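Local structure of relaxosome protein TraM (4QPO) at residues L5-S8 against N9-E13. The protein binds plasmid DNA as a homotetramer within the relaxosome, which facilitates site- and strand-specific nicking by TraI at the origin of transfer for conjugation. Sequence-based numbering, arbitrary orientation.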
ATOM      1  N   LEU A   5       8.570 -16.060  10.386  1.00 47.95           N
ATOM      2  CA  LEU A   5       7.656 -15.811   9.278  1.00 43.99           C
ATOM      3  C   LEU A   5       7.913 -16.785   8.150  1.00 40.69           C
ATOM      4  O   LEU A   5       9.044 -17.151   7.870  1.00 41.15           O
ATOM      5  CB  LEU A   5       7.788 -14.376   8.742  1.00 43.01           C
ATOM      6  CG  LEU A   5       7.527 -13.265   9.751  1.00 46.33           C
ATOM      7  CD1 LEU A   5       7.225 -11.979   9.009  1.00 46.33           C
ATOM      8  CD2 LEU A   5       6.355 -13.674  10.624  1.00 47.62           C
ATOM      9  N   TYR A   6       6.830 -17.176   7.501  1.00 39.03           N
ATOM     10  CA  TYR A   6       6.902 -17.856   6.229  1.00 39.31           C
ATOM     11  C   TYR A   6       6.683 -16.825   5.127  1.00 42.93           C
ATOM     12  O   TYR A   6       5.713 -16.065   5.166  1.00 42.80           O
ATOM     13  CB  TYR A   6       5.861 -18.970   6.162  1.00 39.25           C
ATOM     14  CG  TYR A   6       6.233 -20.137   7.036  1.00 43.58           C
ATOM     15  CD1 TYR A   6       7.132 -21.109   6.596  1.00 47.51           C
ATOM     16  CD2 TYR A   6       5.707 -20.262   8.310  1.00 45.74           C
ATOM     17  CE1 TYR A   6       7.489 -22.201   7.425  1.00 49.14           C
ATOM     18  CE2 TYR A   6       6.063 -21.323   9.149  1.00 49.09           C
ATOM     19  CZ  TYR A   6       6.946 -22.291   8.698  1.00 52.52           C
ATOM     20  OH  TYR A   6       7.272 -23.337   9.540  1.00 55.69           O
ATOM     21  N   ILE A   7       7.587 -16.763   4.159  1.00 43.18           N
ATOM     22  CA  ILE A   7       7.322 -15.925   3.002  1.00 45.85           C
ATOM     23  C   ILE A   7       7.564 -16.713   1.722  1.00 48.38           C
ATOM     24  O   ILE A   7       8.409 -17.601   1.681  1.00 52.41           O
ATOM     25  CB  ILE A   7       8.176 -14.638   2.993  1.00 46.57           C
ATOM     26  CG1 ILE A   7       9.662 -14.958   2.831  1.00 51.01           C
ATOM     27  CG2 ILE A   7       7.908 -13.803   4.245  1.00 45.50           C
ATOM     28  CD1 ILE A   7      10.532 -13.728   2.613  1.00 51.77           C
ATOM     29  N   SER A   8       6.810 -16.386   0.683  1.00 48.38           N
ATOM     30  CA  SER A   8       6.916 -17.091  -0.590  1.00 53.71           C
ATOM     31  C   SER A   8       8.290 -16.900  -1.207  1.00 54.73           C
ATOM     32  O   SER A   8       8.995 -15.936  -0.871  1.00 53.67           O
ATOM     33  CB  SER A   8       5.836 -16.605  -1.558  1.00 54.96           C
ATOM     34  OG  SER A   8       6.002 -15.229  -1.831  1.00 55.10           O
ATOM     35  N   ASN A   9       8.667 -17.816  -2.100  1.00 71.22           N
ATOM     36  CA  ASN A   9       9.913 -17.698  -2.858  1.00 75.81           C
ATOM     37  C   ASN A   9       9.941 -16.386  -3.639  1.00 74.57           C
ATOM     38  O   ASN A   9      10.971 -15.713  -3.722  1.00 73.84           O
ATOM     39  CB  ASN A   9      10.085 -18.898  -3.800  1.00 82.07           C
ATOM     40  CG  ASN A   9      11.335 -18.793  -4.680  1.00 89.79           C
ATOM     41  OD1 ASN A   9      12.461 -19.010  -4.216  1.00 92.49           O
ATOM     42  ND2 ASN A   9      11.135 -18.487  -5.966  1.00 93.02           N
ATOM     43  N   ASP A  10       8.789 -16.025  -4.190  1.00 75.02           N
ATOM     44  CA  ASP A  10       8.622 -14.772  -4.906  1.00 77.05           C
ATOM     45  C   ASP A  10       8.924 -13.550  -4.029  1.00 71.35           C
ATOM     46  O   ASP A  10       9.652 -12.641  -4.434  1.00 71.01           O
ATOM     47  CB  ASP A  10       7.201 -14.689  -5.453  1.00 83.60           C
ATOM     48  CG  ASP A  10       6.904 -13.354  -6.082  1.00 90.76           C
ATOM     49  OD1 ASP A  10       7.688 -12.915  -6.954  1.00 97.75           O
ATOM     50  OD2 ASP A  10       5.892 -12.736  -5.696  1.00 90.90           O
ATOM     51  N   ALA A  11       8.345 -13.531  -2.833  1.00 64.24           N
ATOM     52  CA  ALA A  11       8.595 -12.459  -1.873  1.00 61.84           C
ATOM     53  C   ALA A  11      10.071 -12.403  -1.509  1.00 64.72           C
ATOM     54  O   ALA A  11      10.689 -11.345  -1.557  1.00 63.68           O
ATOM     55  CB  ALA A  11       7.747 -12.646  -0.624  1.00 56.37           C
ATOM     56  N   TYR A  12      10.625 -13.549  -1.139  1.00 58.18           N
ATOM     57  CA  TYR A  12      12.015 -13.603  -0.748  1.00 64.90           C
ATOM     58  C   TYR A  12      12.905 -13.008  -1.848  1.00 65.92           C
ATOM     59  O   TYR A  12      13.761 -12.163  -1.571  1.00 65.57           O
ATOM     60  CB  TYR A  12      12.424 -15.045  -0.433  1.00 68.12           C
ATOM     61  CG  TYR A  12      13.876 -15.166  -0.040  1.00 74.41           C
ATOM     62  CD1 TYR A  12      14.280 -15.000   1.283  1.00 75.05           C
ATOM     63  CD2 TYR A  12      14.851 -15.423  -0.995  1.00 79.26           C
ATOM     64  CE1 TYR A  12      15.618 -15.103   1.634  1.00 79.42           C
ATOM     65  CE2 TYR A  12      16.185 -15.520  -0.653  1.00 83.62           C
ATOM     66  CZ  TYR A  12      16.564 -15.362   0.659  1.00 83.52           C
ATOM     67  OH  TYR A  12      17.899 -15.465   0.986  1.00 87.55           O
ATOM     68  N   GLU A  13      12.671 -13.428  -3.091  1.00 67.03           N
ATOM     69  CA  GLU A  13      13.393 -12.892  -4.253  1.00 73.68           C
ATOM     70  C   GLU A  13      13.292 -11.368  -4.375  1.00 71.94           C
ATOM     71  O   GLU A  13      14.292 -10.697  -4.650  1.00 74.14           O
ATOM     72  CB  GLU A  13      12.878 -13.534  -5.546  1.00 80.06           C
ATOM     73  CG  GLU A  13      13.312 -14.973  -5.759  1.00 87.91           C
ATOM     74  CD  GLU A  13      12.694 -15.590  -7.006  1.00 95.15           C
ATOM     75  OE1 GLU A  13      11.776 -14.974  -7.594  1.00 97.13           O
ATOM     76  OE2 GLU A  13      13.126 -16.695  -7.394  1.00 98.99           O
TER
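Asn9 follows the N-cap residue Ser8 directly and is the first residue of helix 9-23. From there its side-chain amide reaches along the outer surface of the first turn, where Asn9 ND2 makes a weak hydrogen bond to Glu13 OE2, bent to 133° at the hydrogen. Asp10 comes next, its CB on the side of Ser8 OG. At Ala11 the helix start is capped: the backbone N donates to Ser8 OG over 3.1 Å, making Ser8 the N-cap. With chi1 at 62°, Ser8 OG sits between its own backbone N and carbonyl carbon and is thereby turned toward the first helical turn. The same hydroxyl is hydrogen-bonded to Glu43 of the second subunit, so the cap is also tied to the dimer interface. This is the strand-to-helix junction of the ribbon-helix-helix DNA-binding domain, in which Leu5 and Tyr6 pair antiparallel with the strand of that subunit. On the buried side Ala11 CB packs 4.2 Å from Ile7 CB, and Leu42 of the second subunit also lies against Ile7. Tyr12 N closes the first turn with a nearly straight hydrogen bond (172°) to Ser8 O, 2.9 Å long. Ile7 CD1, at the end of an extended chain, packs 3.8 Å from Tyr12 CB and lies at the edge of the ring, near its plane, while the ring itself leads away to meet the ring of Phe34.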